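Local coordinates for cell shape-determining protein MreC (Streptococcus pneumoniae, PDB 2QF4) that helps form and maintain cell shape, probably as part of the elongasome that synthesizes peripheral peptidoglycan, and is represented here by its major extracellular domain, at residues Ala41-Gly46 with Asp159-Val164. Numbering follows the deposited sequence.
Sequences AIANGG and DVIELV
Ile42 and Glu162 form an antiparallel hydrogen-bonded pair, gripping each other through both backbone amides. Ile42 N donates to Glu162 O at 2.8 Å and Glu162 N to Ile42 O at 3.1 Å. Glu162 O also receives a CA-H...O contact from Ala41, whose CA stands 3.4 Å away.

On the face carrying Ile42 and Glu162, the two side chains run side by side. Placed between its backbone N and carbonyl carbon (chi1 78°) in the conformer described, Ile42 CG1 lies 3.6 Å from Glu162 CB, while CD1 lies beside the carboxylate end, 4.0 Å from Glu162 OE1.

The other face is wholly apolar and buried. Ala41 CB touches both Ile161 CG2 (3.8 Å) and Leu163 CD2 (3.9 Å), and Ile161 CD1 reaches along to Ala43 CB. Ile48 and Val61, from neighbouring strands, also pack on Ala41.

Joining strand 40-43 to strand 160-166, which also bonds to strand 6-16, the pairing helps close a six-stranded barrel of the chymotrypsin-like (alpha-lytic protease) fold. Its chemistry is two-sided: paired amides hold the seam, small and branched aliphatics fill the barrel side, and Ile42 lies against Glu162 CB on the partly exposed face.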
loop_
_atom_site.group_PDB
_atom_site.type_symbol
_atom_site.label_atom_id
_atom_site.label_comp_id
_atom_site.label_asym_id
_atom_site.label_seq_id
_atom_site.Cartn_x
_atom_site.Cartn_y
_atom_site.Cartn_z
ATOM N N ALA A 41 1.263 -6.599 0.668
ATOM C CA ALA A 41 2.303 -7.289 -0.067
ATOM C C ALA A 41 3.523 -6.391 -0.206
ATOM O O ALA A 41 3.406 -5.210 -0.565
ATOM C CB ALA A 41 1.770 -7.674 -1.459
ATOM N N ILE A 42 4.690 -6.954 0.109
ATOM C CA ILE A 42 5.966 -6.250 0.125
ATOM C C ILE A 42 7.018 -6.916 -0.765
ATOM O O ILE A 42 7.050 -8.139 -0.968
ATOM C CB ILE A 42 6.470 -6.071 1.593
ATOM C CG1 ILE A 42 7.093 -7.271 2.211
ATOM C CG2 ILE A 42 5.338 -5.586 2.486
ATOM C CD1 ILE A 42 7.903 -6.921 3.470
ATOM N N ALA A 43 7.899 -6.082 -1.277
ATOM C CA ALA A 43 9.090 -6.512 -1.994
ATOM C C ALA A 43 10.118 -5.477 -1.760
ATOM O O ALA A 43 9.827 -4.297 -1.699
ATOM C CB ALA A 43 8.824 -6.625 -3.497
ATOM N N ASN A 44 11.378 -5.906 -1.696
ATOM C CA ASN A 44 12.479 -4.954 -1.592
ATOM C C ASN A 44 12.275 -3.997 -0.390
ATOM O O ASN A 44 12.660 -2.821 -0.472
ATOM C CB ASN A 44 12.594 -4.164 -2.930
ATOM C CG ASN A 44 12.981 -5.046 -4.156
ATOM O OD1 ASN A 44 13.746 -5.995 -4.035
ATOM N ND2 ASN A 44 12.476 -4.679 -5.346
ATOM N N GLY A 45 11.710 -4.491 0.710
ATOM C CA GLY A 45 11.501 -3.675 1.915
ATOM C C GLY A 45 10.301 -2.739 1.942
ATOM O O GLY A 45 10.022 -2.113 2.989
ATOM N N GLY A 46 9.568 -2.641 0.837
ATOM C CA GLY A 46 8.504 -1.671 0.763
ATOM C C GLY A 46 7.198 -2.228 0.243
ATOM O O GLY A 46 7.114 -3.323 -0.345
ATOM N N ASP A 159 10.741 -11.893 -8.013
ATOM C CA ASP A 159 9.928 -13.091 -8.211
ATOM C C ASP A 159 9.468 -13.780 -6.936
ATOM O O ASP A 159 8.899 -14.828 -7.025
ATOM C CB ASP A 159 10.550 -14.020 -9.265
ATOM C CG ASP A 159 11.744 -14.808 -8.673
ATOM O OD1 ASP A 159 12.202 -14.531 -7.560
ATOM O OD2 ASP A 159 12.292 -15.717 -9.369
ATOM N N VAL A 160 9.680 -13.156 -5.784
ATOM C CA VAL A 160 9.124 -13.623 -4.509
ATOM C C VAL A 160 8.528 -12.381 -3.862
ATOM O O VAL A 160 9.154 -11.323 -3.836
ATOM C CB VAL A 160 10.204 -14.262 -3.602
ATOM C CG1 VAL A 160 9.639 -14.556 -2.211
ATOM C CG2 VAL A 160 10.808 -15.516 -4.278
ATOM N N ILE A 161 7.317 -12.519 -3.355
ATOM C CA ILE A 161 6.605 -11.458 -2.658
ATOM C C ILE A 161 6.283 -11.948 -1.263
ATOM O O ILE A 161 5.955 -13.098 -1.073
ATOM C CB ILE A 161 5.314 -11.120 -3.415
ATOM C CG1 ILE A 161 5.626 -10.598 -4.822
ATOM C CG2 ILE A 161 4.422 -10.150 -2.644
ATOM C CD1 ILE A 161 6.372 -9.294 -4.909
ATOM N N GLU A 162 6.388 -11.052 -0.295
ATOM C CA GLU A 162 5.999 -11.354 1.065
ATOM C C GLU A 162 4.654 -10.730 1.409
ATOM O O GLU A 162 4.466 -9.533 1.300
ATOM C CB GLU A 162 7.068 -10.848 2.028
ATOM C CG GLU A 162 6.805 -11.272 3.471
ATOM C CD GLU A 162 7.884 -10.825 4.411
ATOM O OE1 GLU A 162 9.046 -10.697 3.995
ATOM O OE2 GLU A 162 7.598 -10.647 5.587
ATOM N N LEU A 163 3.704 -11.549 1.809
ATOM C CA LEU A 163 2.414 -11.095 2.317
ATOM C C LEU A 163 2.548 -10.896 3.819
ATOM O O LEU A 163 3.209 -11.672 4.514
ATOM C CB LEU A 163 1.347 -12.148 2.056
ATOM C CG LEU A 163 1.097 -12.531 0.605
ATOM C CD1 LEU A 163 0.010 -13.580 0.549
ATOM C CD2 LEU A 163 0.800 -11.278 -0.252
ATOM N N VAL A 164 1.916 -9.834 4.332
ATOM C CA VAL A 164 2.043 -9.460 5.760
ATOM C C VAL A 164 0.652 -9.040 6.239
ATOM O O VAL A 164 -0.014 -8.198 5.640
ATOM C CB VAL A 164 3.038 -8.296 5.959
ATOM C CG1 VAL A 164 3.222 -7.935 7.448
ATOM C CG2 VAL A 164 4.429 -8.599 5.354
#